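Local coordinates for enolase-phosphatase E1 (Saccharomyces cerevisiae, PDB 2G80), which probably catalyses the magnesium-dependent enolisation and dephosphorylation of 2,3-diketo-5-methylthiopentyl-1-phosphate to an acireductone in the methionine salvage pathway, at residues Y31-T41 and A202-D212; I131-I142 and L169-G177. All blocks are in the same frame, centred on the assembly; numbering follows the deposited sequence.

Contact 1 (Y31-T41 and A202-D212); sequences YSTYLLDIEGT and AKASEVLFLSD. With MG (magnesium ion), chain E.
Thr33 and Leu35 pair with Val207 and Phe209 in a parallel ladder of backbone hydrogen bonds. Thr33 N and Leu35 N give to Glu206 O and Leu208 O, Leu208 N and Leu210 N give back to Thr33 O and Leu35 O, and Asp37 N ends the series on Leu210 O. Leu35 N to Leu208 O, 2.9 Å long, is almost straight at 173°.

Apolar contacts fill both faces of this pair. On one, Leu208 CB sits over the centre of the Tyr31 ring, 3.8 Å from its centroid, in a CH-pi contact. With CG anti to the backbone N (chi1 -180°), Leu208 brings CD2 to the Tyr34 ring edge, 3.8 Å from Tyr34 CE2. Replacing Tyr31 by an alanine would probably leave Leu208 CB without its aromatic cover and open a gap beside Leu208 CD2. Farther along, Leu36 CD2 and Leu210 CD1 lie alongside, tightly packed at 3.5 Å. On the other face, Leu35 CD2 presses against Phe209 CD1.

These are adjacent inner strands of the HAD-superfamily Rossmann-like sheet, whose carboxyl ends carry the acidic residues of the active site.

Metal coordination dominates there. Magnesium takes Asp37 OD2 at 2.2 Å, Asp212 OD1 at 2.1 Å, the backbone Glu39 O and three waters, a six-fold shell. The two carboxylates are nearly coplanar, 12° apart, and the cation they share lets Asp37 OD2 and Asp212 OD1 approach to 2.8 Å. Asp37 OD2 also accepts a hydrogen bond from Thr41 OG1, while Asp37 OD1 forms a salt bridge with Lys187. Gly40 has positive phi, and a side chain on it would collide with Asp212 OD2.

Contact 2 (I131-I142 and L169-G177); sequences IDFIKRKKRVFI and LDLNSYIDG
Lys135 crosses one face of the Tyr174 ring at a slant. Lys135 CB starts above the rim, 4.1 Å from Tyr174 CD1. Lys135 CG stands almost directly above the middle, 3.8 Å from the Tyr174 centroid and only 3° off the normal, a clear CH-pi contact. CD continues over Tyr174 CZ, and Lys135 CE passes just beyond the far rim on the same face, 3.9 Å from Tyr174 CE2, where it also meets Leu171 CD2; NZ carries on beyond the ring. The chain is extended beyond CG, which lets its methylenes track across the ring; Ser173 OG lies over the opposite face, toward the rim.

Beneath this exposed layer the packing turns aliphatic. Ile134 CG2 touches Tyr174 CB at 3.7 Å and also meets Ile175 CG1, while Ile175 CG2 rests on Ile142 CG1.

Asp176 pairs with both backbone polar atoms of Val140. Asp176 OD2 accepts from Val140 N through the anti lone pair, 3.0 Å away and nearly straight, and Asp176 N gives to Val140 O at 2.8 Å. Asp176 CB meanwhile lies over one face of Phe141, offset toward the rim. Gly177 O then accepts from Ile142 N at 3.0 Å, and a side chain on Gly177 would strike Phe141 CD1.

The loop 169-177 leads into outermost strand 177-179, completing the beta-alpha-beta crossover from strand 140-143 through helix 148-156 in this HAD Rossmann-like fold.

Both contacts build one parallel sheet, and strands 33-36 and 140-143 lie next to each other in it: backbone hydrogen bonds probably run from Leu36 N to Phe141 O and from Phe141 N to Tyr34 O. Contact 1 is the buried one, uniting central strands over a full ladder and ending in two carboxylates, a carbonyl and waters round a cation. Contact 2, nested within the chain loop that contact 1 closes, is only partly buried and lies toward the sheet's outer edge. There a helix and a loop supply most of the packing, a lysine chain takes the exposed side, and an aspartate carboxylate takes a backbone N-H instead of a metal.

Contact 1 (Y31-T41 and A202-D212)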
loop_
_atom_site.group_PDB
_atom_site.type_symbol
_atom_site.label_atom_id
_atom_site.label_comp_id
_atom_site.label_asym_id
_atom_site.label_seq_id
_atom_site.Cartn_x
_atom_site.Cartn_y
_atom_site.Cartn_z
ATOM N N TYR A 31 7.106 -21.096 -8.401
ATOM C CA TYR A 31 5.794 -20.485 -8.710
ATOM C C TYR A 31 5.791 -19.679 -10.008
ATOM O O TYR A 31 6.788 -19.045 -10.355
ATOM C CB TYR A 31 5.371 -19.598 -7.523
ATOM C CG TYR A 31 5.268 -20.372 -6.221
ATOM C CD1 TYR A 31 4.153 -21.171 -5.955
ATOM C CD2 TYR A 31 6.314 -20.360 -5.281
ATOM C CE1 TYR A 31 4.054 -21.925 -4.766
ATOM C CE2 TYR A 31 6.229 -21.111 -4.079
ATOM C CZ TYR A 31 5.096 -21.893 -3.835
ATOM O OH TYR A 31 4.987 -22.645 -2.674
ATOM N N SER A 32 4.681 -19.706 -10.746
ATOM C CA SER A 32 4.577 -18.846 -11.932
ATOM C C SER A 32 4.341 -17.386 -11.494
ATOM O O SER A 32 4.813 -16.470 -12.150
ATOM C CB SER A 32 3.472 -19.287 -12.908
ATOM O OG SER A 32 2.158 -18.950 -12.481
ATOM N N THR A 33 3.647 -17.201 -10.361
ATOM C CA THR A 33 3.151 -15.906 -9.936
ATOM C C THR A 33 3.281 -15.665 -8.440
ATOM O O THR A 33 3.191 -16.588 -7.640
ATOM C CB THR A 33 1.683 -15.810 -10.351
ATOM O OG1 THR A 33 1.585 -16.107 -11.744
ATOM C CG2 THR A 33 1.081 -14.419 -10.091
ATOM N N TYR A 34 3.506 -14.399 -8.107
ATOM C CA TYR A 34 3.647 -13.904 -6.768
ATOM C C TYR A 34 2.688 -12.740 -6.524
ATOM O O TYR A 34 2.573 -11.827 -7.357
ATOM C CB TYR A 34 5.082 -13.448 -6.526
ATOM C CG TYR A 34 6.069 -14.599 -6.611
ATOM C CD1 TYR A 34 6.677 -14.932 -7.832
ATOM C CD2 TYR A 34 6.341 -15.403 -5.481
ATOM C CE1 TYR A 34 7.566 -16.038 -7.935
ATOM C CE2 TYR A 34 7.245 -16.484 -5.557
ATOM C CZ TYR A 34 7.860 -16.791 -6.777
ATOM O OH TYR A 34 8.747 -17.833 -6.831
ATOM N N LEU A 35 2.012 -12.809 -5.382
ATOM C CA LEU A 35 1.067 -11.824 -4.924
ATOM C C LEU A 35 1.659 -11.271 -3.633
ATOM O O LEU A 35 1.980 -12.022 -2.699
ATOM C CB LEU A 35 -0.292 -12.473 -4.666
ATOM C CG LEU A 35 -1.433 -11.550 -4.249
ATOM C CD1 LEU A 35 -1.780 -10.579 -5.407
ATOM C CD2 LEU A 35 -2.652 -12.380 -3.855
ATOM N N LEU A 36 1.795 -9.962 -3.563
ATOM C CA LEU A 36 2.450 -9.341 -2.405
ATOM C C LEU A 36 1.579 -8.344 -1.696
ATOM O O LEU A 36 0.983 -7.478 -2.325
ATOM C CB LEU A 36 3.723 -8.622 -2.841
ATOM C CG LEU A 36 4.781 -9.419 -3.611
ATOM C CD1 LEU A 36 5.937 -8.467 -3.992
ATOM C CD2 LEU A 36 5.299 -10.554 -2.807
ATOM N N ASP A 37 1.501 -8.497 -0.379
ATOM C CA ASP A 37 0.978 -7.475 0.507
ATOM C C ASP A 37 2.047 -6.341 0.530
ATOM O O ASP A 37 3.227 -6.605 0.201
ATOM C CB ASP A 37 0.808 -8.051 1.906
ATOM C CG ASP A 37 0.389 -7.006 2.927
ATOM O OD1 ASP A 37 -0.491 -6.162 2.601
ATOM O OD2 ASP A 37 0.961 -7.030 4.032
ATOM N N ILE A 38 1.644 -5.109 0.889
ATOM C CA ILE A 38 2.590 -3.980 1.007
ATOM C C ILE A 38 3.154 -3.812 2.417
ATOM O O ILE A 38 4.332 -4.084 2.652
ATOM C CB ILE A 38 2.003 -2.610 0.513
ATOM C CG1 ILE A 38 1.695 -2.709 -0.989
ATOM C CG2 ILE A 38 3.045 -1.439 0.753
ATOM C CD1 ILE A 38 1.014 -1.531 -1.610
ATOM N N GLU A 39 2.287 -3.383 3.336
ATOM C CA GLU A 39 2.688 -2.916 4.674
ATOM C C GLU A 39 3.108 -4.058 5.560
ATOM O O GLU A 39 2.352 -4.975 5.743
ATOM C CB GLU A 39 1.568 -2.076 5.324
ATOM C CG GLU A 39 1.029 -0.892 4.439
ATOM C CD GLU A 39 -0.189 -1.220 3.493
ATOM O OE1 GLU A 39 -0.395 -2.393 3.042
ATOM O OE2 GLU A 39 -0.946 -0.258 3.201
ATOM N N GLY A 40 4.318 -4.016 6.107
ATOM C CA GLY A 40 4.862 -5.140 6.909
ATOM C C GLY A 40 5.387 -6.302 6.066
ATOM O O GLY A 40 5.883 -7.301 6.601
ATOM N N THR A 41 5.312 -6.173 4.732
ATOM C CA THR A 41 5.741 -7.217 3.803
ATOM C C THR A 41 6.870 -6.698 2.887
ATOM O O THR A 41 7.937 -7.254 2.899
ATOM C CB THR A 41 4.518 -7.736 3.034
ATOM O OG1 THR A 41 3.576 -8.235 3.984
ATOM C CG2 THR A 41 4.901 -8.859 2.086
ATOM N N ALA A 202 -4.224 -17.611 -13.453
ATOM C CA ALA A 202 -3.203 -18.546 -12.975
ATOM C C ALA A 202 -3.871 -19.578 -12.099
ATOM O O ALA A 202 -4.855 -19.269 -11.422
ATOM C CB ALA A 202 -2.107 -17.825 -12.214
ATOM N N LYS A 203 -3.365 -20.807 -12.147
ATOM C CA LYS A 203 -3.863 -21.887 -11.293
ATOM C C LYS A 203 -3.431 -21.496 -9.889
ATOM O O LYS A 203 -2.303 -21.047 -9.725
ATOM C CB LYS A 203 -3.229 -23.246 -11.651
ATOM C CG LYS A 203 -3.595 -23.784 -13.021
ATOM N N ALA A 204 -4.333 -21.623 -8.911
ATOM C CA ALA A 204 -4.038 -21.301 -7.495
ATOM C C ALA A 204 -2.720 -21.902 -6.982
ATOM O O ALA A 204 -1.948 -21.216 -6.316
ATOM C CB ALA A 204 -5.157 -21.733 -6.605
ATOM N N SER A 205 -2.465 -23.155 -7.343
ATOM C CA SER A 205 -1.224 -23.877 -6.967
ATOM C C SER A 205 0.064 -23.213 -7.493
ATOM O O SER A 205 1.101 -23.365 -6.877
ATOM C CB SER A 205 -1.294 -25.341 -7.433
ATOM O OG SER A 205 -1.569 -25.380 -8.822
ATOM N N GLU A 206 -0.033 -22.457 -8.590
ATOM C CA GLU A 206 1.087 -21.702 -9.163
ATOM C C GLU A 206 1.314 -20.310 -8.525
ATOM O O GLU A 206 2.242 -19.606 -8.945
ATOM C CB GLU A 206 0.877 -21.484 -10.670
ATOM C CG GLU A 206 0.822 -22.733 -11.547
ATOM C CD GLU A 206 0.355 -22.428 -12.994
ATOM O OE1 GLU A 206 -0.150 -21.296 -13.285
ATOM O OE2 GLU A 206 0.471 -23.345 -13.845
ATOM N N VAL A 207 0.478 -19.898 -7.553
ATOM C CA VAL A 207 0.589 -18.569 -6.919
ATOM C C VAL A 207 1.140 -18.682 -5.492
ATOM O O VAL A 207 0.705 -19.550 -4.758
ATOM C CB VAL A 207 -0.780 -17.809 -6.903
ATOM C CG1 VAL A 207 -0.620 -16.360 -6.387
ATOM C CG2 VAL A 207 -1.405 -17.785 -8.304
ATOM N N LEU A 208 2.137 -17.857 -5.141
ATOM C CA LEU A 208 2.571 -17.697 -3.731
ATOM C C LEU A 208 2.134 -16.291 -3.245
ATOM O O LEU A 208 2.494 -15.273 -3.860
ATOM C CB LEU A 208 4.081 -17.837 -3.543
ATOM C CG LEU A 208 4.639 -17.693 -2.111
ATOM C CD1 LEU A 208 4.078 -18.752 -1.195
ATOM C CD2 LEU A 208 6.183 -17.745 -2.096
ATOM N N PHE A 209 1.383 -16.248 -2.143
ATOM C CA PHE A 209 0.936 -14.998 -1.510
ATOM C C PHE A 209 1.753 -14.750 -0.221
ATOM O O PHE A 209 1.797 -15.608 0.672
ATOM C CB PHE A 209 -0.567 -15.063 -1.233
ATOM C CG PHE A 209 -1.124 -13.880 -0.469
ATOM C CD1 PHE A 209 -0.815 -12.564 -0.827
ATOM C CD2 PHE A 209 -2.039 -14.083 0.567
ATOM C CE1 PHE A 209 -1.367 -11.485 -0.144
ATOM C CE2 PHE A 209 -2.591 -13.013 1.267
ATOM C CZ PHE A 209 -2.276 -11.719 0.912
ATOM N N LEU A 210 2.402 -13.585 -0.164
ATOM C CA LEU A 210 3.231 -13.164 0.955
ATOM C C LEU A 210 2.568 -11.984 1.677
ATOM O O LEU A 210 2.240 -10.951 1.067
ATOM C CB LEU A 210 4.627 -12.787 0.487
ATOM C CG LEU A 210 5.407 -13.905 -0.229
ATOM C CD1 LEU A 210 6.529 -13.314 -1.098
ATOM C CD2 LEU A 210 5.910 -14.968 0.735
ATOM N N SER A 211 2.381 -12.157 2.977
ATOM C CA SER A 211 1.760 -11.161 3.818
ATOM C C SER A 211 2.197 -11.368 5.261
ATOM O O SER A 211 2.616 -12.459 5.603
ATOM C CB SER A 211 0.229 -11.246 3.675
ATOM O OG SER A 211 -0.470 -10.441 4.631
ATOM N N ASP A 212 2.179 -10.290 6.049
ATOM C CA ASP A 212 2.444 -10.343 7.486
ATOM C C ASP A 212 1.193 -10.685 8.309
ATOM O O ASP A 212 1.326 -10.963 9.489
ATOM C CB ASP A 212 3.060 -9.035 8.020
ATOM C CG ASP A 212 2.204 -7.822 7.757
ATOM O OD1 ASP A 212 1.582 -7.784 6.670
ATOM O OD2 ASP A 212 2.166 -6.909 8.614
HETATM MG MG MG E . 0.517 -6.077 5.920
HETATM O O HOH W 1 -0.597 -4.730 4.970
HETATM O O HOH W 2 0.204 -5.349 7.719
HETATM O O HOH W 3 -1.177 -7.273 5.838
#

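Contact 2 (I131-I142 and L169-G177)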
loop_
_atom_site.group_PDB
_atom_site.type_symbol
_atom_site.label_atom_id
_atom_site.label_comp_id
_atom_site.label_asym_id
_atom_site.label_seq_id
_atom_site.Cartn_x
_atom_site.Cartn_y
_atom_site.Cartn_z
ATOM N N ILE A 131 12.878 -5.092 -3.383
ATOM C CA ILE A 131 13.187 -4.420 -4.655
ATOM C C ILE A 131 13.774 -5.428 -5.647
ATOM O O ILE A 131 13.350 -5.470 -6.791
ATOM C CB ILE A 131 14.179 -3.181 -4.484
ATOM C CG1 ILE A 131 13.480 -2.029 -3.754
ATOM C CG2 ILE A 131 14.657 -2.659 -5.827
ATOM C CD1 ILE A 131 14.437 -0.905 -3.312
ATOM N N ASP A 132 14.769 -6.186 -5.204
ATOM C CA ASP A 132 15.445 -7.201 -6.030
ATOM C C ASP A 132 14.489 -8.307 -6.475
ATOM O O ASP A 132 14.572 -8.766 -7.606
ATOM C CB ASP A 132 16.599 -7.862 -5.264
ATOM C CG ASP A 132 17.749 -6.918 -4.953
ATOM O OD1 ASP A 132 17.870 -5.802 -5.534
ATOM O OD2 ASP A 132 18.563 -7.330 -4.096
ATOM N N PHE A 133 13.626 -8.742 -5.549
ATOM C CA PHE A 133 12.599 -9.757 -5.784
ATOM C C PHE A 133 11.639 -9.328 -6.901
ATOM O O PHE A 133 11.406 -10.078 -7.832
ATOM C CB PHE A 133 11.843 -10.004 -4.478
ATOM C CG PHE A 133 10.720 -10.997 -4.584
ATOM C CD1 PHE A 133 9.423 -10.566 -4.903
ATOM C CD2 PHE A 133 10.944 -12.358 -4.332
ATOM C CE1 PHE A 133 8.370 -11.472 -4.969
ATOM C CE2 PHE A 133 9.899 -13.272 -4.409
ATOM C CZ PHE A 133 8.611 -12.832 -4.707
ATOM N N ILE A 134 11.090 -8.124 -6.766
ATOM C CA ILE A 134 10.173 -7.515 -7.747
ATOM C C ILE A 134 10.835 -7.357 -9.121
ATOM O O ILE A 134 10.189 -7.581 -10.125
ATOM C CB ILE A 134 9.629 -6.151 -7.217
ATOM C CG1 ILE A 134 8.637 -6.403 -6.059
ATOM C CG2 ILE A 134 8.897 -5.338 -8.298
ATOM C CD1 ILE A 134 8.274 -5.129 -5.251
ATOM N N LYS A 135 12.104 -6.939 -9.149
ATOM C CA LYS A 135 12.850 -6.807 -10.404
ATOM C C LYS A 135 13.180 -8.127 -11.089
ATOM O O LYS A 135 13.389 -8.107 -12.291
ATOM C CB LYS A 135 14.152 -6.018 -10.217
ATOM C CG LYS A 135 13.972 -4.529 -9.973
ATOM C CD LYS A 135 15.336 -3.813 -10.036
ATOM C CE LYS A 135 15.143 -2.310 -9.998
ATOM N NZ LYS A 135 16.406 -1.549 -10.222
ATOM N N ARG A 136 13.283 -9.238 -10.344
ATOM C CA ARG A 136 13.673 -10.531 -10.936
ATOM C C ARG A 136 12.565 -11.522 -11.259
ATOM O O ARG A 136 12.726 -12.311 -12.192
ATOM C CB ARG A 136 14.747 -11.237 -10.102
ATOM C CG ARG A 136 14.342 -11.922 -8.846
ATOM C CD ARG A 136 15.494 -12.741 -8.334
ATOM N NE ARG A 136 15.119 -13.317 -7.045
ATOM C CZ ARG A 136 15.214 -12.701 -5.877
ATOM N NH1 ARG A 136 15.714 -11.472 -5.780
ATOM N NH2 ARG A 136 14.808 -13.325 -4.783
ATOM N N LYS A 137 11.455 -11.486 -10.509
ATOM C CA LYS A 137 10.366 -12.415 -10.728
ATOM C C LYS A 137 9.554 -11.988 -11.955
ATOM O O LYS A 137 9.321 -10.812 -12.167
ATOM C CB LYS A 137 9.491 -12.554 -9.482
ATOM C CG LYS A 137 10.200 -13.162 -8.270
ATOM C CD LYS A 137 10.777 -14.537 -8.553
ATOM C CE LYS A 137 11.339 -15.159 -7.330
ATOM N NZ LYS A 137 11.844 -16.498 -7.706
ATOM N N LYS A 138 9.096 -12.963 -12.731
ATOM C CA LYS A 138 8.371 -12.675 -13.959
ATOM C C LYS A 138 6.955 -12.167 -13.827
ATOM O O LYS A 138 6.534 -11.354 -14.635
ATOM C CB LYS A 138 8.492 -13.867 -14.908
ATOM C CG LYS A 138 9.898 -13.786 -15.508
ATOM C CD LYS A 138 10.357 -14.972 -16.129
ATOM C CE LYS A 138 11.813 -14.820 -16.454
ATOM N NZ LYS A 138 12.205 -13.634 -17.237
ATOM N N ARG A 139 6.226 -12.621 -12.817
ATOM C CA ARG A 139 4.851 -12.180 -12.622
ATOM C C ARG A 139 4.626 -11.789 -11.171
ATOM O O ARG A 139 4.629 -12.631 -10.281
ATOM C CB ARG A 139 3.849 -13.203 -13.147
ATOM C CG ARG A 139 3.979 -13.466 -14.662
ATOM C CD ARG A 139 2.632 -13.373 -15.371
ATOM N NE ARG A 139 1.645 -14.213 -14.701
ATOM C CZ ARG A 139 0.323 -14.063 -14.724
ATOM N NH1 ARG A 139 -0.281 -13.066 -15.391
ATOM N NH2 ARG A 139 -0.409 -14.931 -14.033
ATOM N N VAL A 140 4.487 -10.485 -10.959
ATOM C CA VAL A 140 4.322 -9.887 -9.634
ATOM C C VAL A 140 3.116 -8.951 -9.623
ATOM O O VAL A 140 3.102 -7.984 -10.363
ATOM C CB VAL A 140 5.568 -9.076 -9.221
ATOM C CG1 VAL A 140 5.337 -8.313 -7.865
ATOM C CG2 VAL A 140 6.794 -10.001 -9.145
ATOM N N PHE A 141 2.172 -9.242 -8.725
ATOM C CA PHE A 141 0.973 -8.474 -8.474
ATOM C C PHE A 141 0.937 -8.015 -7.016
ATOM O O PHE A 141 1.390 -8.722 -6.114
ATOM C CB PHE A 141 -0.276 -9.311 -8.797
ATOM C CG PHE A 141 -0.387 -9.672 -10.244
ATOM C CD1 PHE A 141 -1.139 -8.899 -11.098
ATOM C CD2 PHE A 141 0.319 -10.756 -10.763
ATOM C CE1 PHE A 141 -1.241 -9.207 -12.434
ATOM C CE2 PHE A 141 0.231 -11.087 -12.115
ATOM C CZ PHE A 141 -0.545 -10.322 -12.953
ATOM N N ILE A 142 0.401 -6.821 -6.803
ATOM C CA ILE A 142 0.273 -6.224 -5.469
ATOM C C ILE A 142 -1.204 -6.277 -5.050
ATOM O O ILE A 142 -2.081 -6.123 -5.904
ATOM C CB ILE A 142 0.795 -4.757 -5.466
ATOM C CG1 ILE A 142 2.218 -4.654 -6.062
ATOM C CG2 ILE A 142 0.804 -4.166 -4.051
ATOM C CD1 ILE A 142 3.320 -5.387 -5.312
ATOM N N LEU A 169 13.522 5.614 -7.004
ATOM C CA LEU A 169 13.488 4.588 -8.053
ATOM C C LEU A 169 12.029 4.327 -8.443
ATOM O O LEU A 169 11.134 4.397 -7.607
ATOM C CB LEU A 169 14.082 3.265 -7.540
ATOM C CG LEU A 169 15.461 3.320 -6.901
ATOM C CD1 LEU A 169 15.823 1.968 -6.371
ATOM C CD2 LEU A 169 16.501 3.835 -7.905
ATOM N N ASP A 170 11.816 3.979 -9.707
ATOM C CA ASP A 170 10.492 3.651 -10.221
ATOM C C ASP A 170 10.452 2.131 -10.419
ATOM O O ASP A 170 11.228 1.575 -11.206
ATOM C CB ASP A 170 10.238 4.396 -11.532
ATOM C CG ASP A 170 8.807 4.203 -12.079
ATOM O OD1 ASP A 170 7.943 3.527 -11.471
ATOM O OD2 ASP A 170 8.532 4.760 -13.155
ATOM N N LEU A 171 9.575 1.471 -9.671
ATOM C CA LEU A 171 9.348 0.039 -9.813
ATOM C C LEU A 171 8.093 -0.316 -10.615
ATOM O O LEU A 171 7.838 -1.498 -10.806
ATOM C CB LEU A 171 9.251 -0.620 -8.441
ATOM C CG LEU A 171 10.434 -0.452 -7.467
ATOM C CD1 LEU A 171 10.209 -1.445 -6.311
ATOM C CD2 LEU A 171 11.782 -0.683 -8.125
ATOM N N ASN A 172 7.326 0.674 -11.087
ATOM C CA ASN A 172 6.084 0.389 -11.838
ATOM C C ASN A 172 6.276 -0.441 -13.109
ATOM O O ASN A 172 5.408 -1.240 -13.440
ATOM C CB ASN A 172 5.243 1.658 -12.093
ATOM C CG ASN A 172 4.650 2.242 -10.789
ATOM O OD1 ASN A 172 4.040 1.542 -9.979
ATOM N ND2 ASN A 172 4.848 3.516 -10.596
ATOM N N SER A 173 7.439 -0.330 -13.749
ATOM C CA SER A 173 7.734 -1.181 -14.909
ATOM C C SER A 173 7.976 -2.669 -14.527
ATOM O O SER A 173 7.983 -3.488 -15.400
ATOM C CB SER A 173 8.891 -0.638 -15.756
ATOM O OG SER A 173 10.129 -0.831 -15.093
ATOM N N TYR A 174 8.141 -3.006 -13.242
ATOM C CA TYR A 174 8.324 -4.400 -12.793
ATOM C C TYR A 174 7.083 -5.048 -12.188
ATOM O O TYR A 174 7.100 -6.232 -11.941
ATOM C CB TYR A 174 9.479 -4.498 -11.816
ATOM C CG TYR A 174 10.756 -3.923 -12.383
ATOM C CD1 TYR A 174 11.607 -4.681 -13.199
ATOM C CD2 TYR A 174 11.103 -2.604 -12.115
ATOM C CE1 TYR A 174 12.796 -4.111 -13.734
ATOM C CE2 TYR A 174 12.261 -2.021 -12.630
ATOM C CZ TYR A 174 13.105 -2.773 -13.432
ATOM O OH TYR A 174 14.238 -2.156 -13.900
ATOM N N ILE A 175 6.010 -4.283 -11.991
ATOM C CA ILE A 175 4.774 -4.744 -11.380
ATOM C C ILE A 175 3.762 -5.018 -12.487
ATOM O O ILE A 175 3.487 -4.154 -13.302
ATOM C CB ILE A 175 4.285 -3.720 -10.322
ATOM C CG1 ILE A 175 5.315 -3.685 -9.171
ATOM C CG2 ILE A 175 2.917 -4.121 -9.759
ATOM C CD1 ILE A 175 5.197 -2.513 -8.242
ATOM N N ASP A 176 3.208 -6.228 -12.511
ATOM C CA ASP A 176 2.239 -6.621 -13.539
ATOM C C ASP A 176 0.791 -6.243 -13.250
ATOM O O ASP A 176 -0.061 -6.269 -14.154
ATOM C CB ASP A 176 2.414 -8.099 -13.831
ATOM C CG ASP A 176 3.816 -8.395 -14.295
ATOM O OD1 ASP A 176 4.155 -7.991 -15.425
ATOM O OD2 ASP A 176 4.605 -8.922 -13.494
ATOM N N GLY A 177 0.501 -5.883 -12.006
ATOM C CA GLY A 177 -0.853 -5.510 -11.647
ATOM C C GLY A 177 -0.997 -5.157 -10.188
ATOM O O GLY A 177 -0.131 -5.439 -9.387
#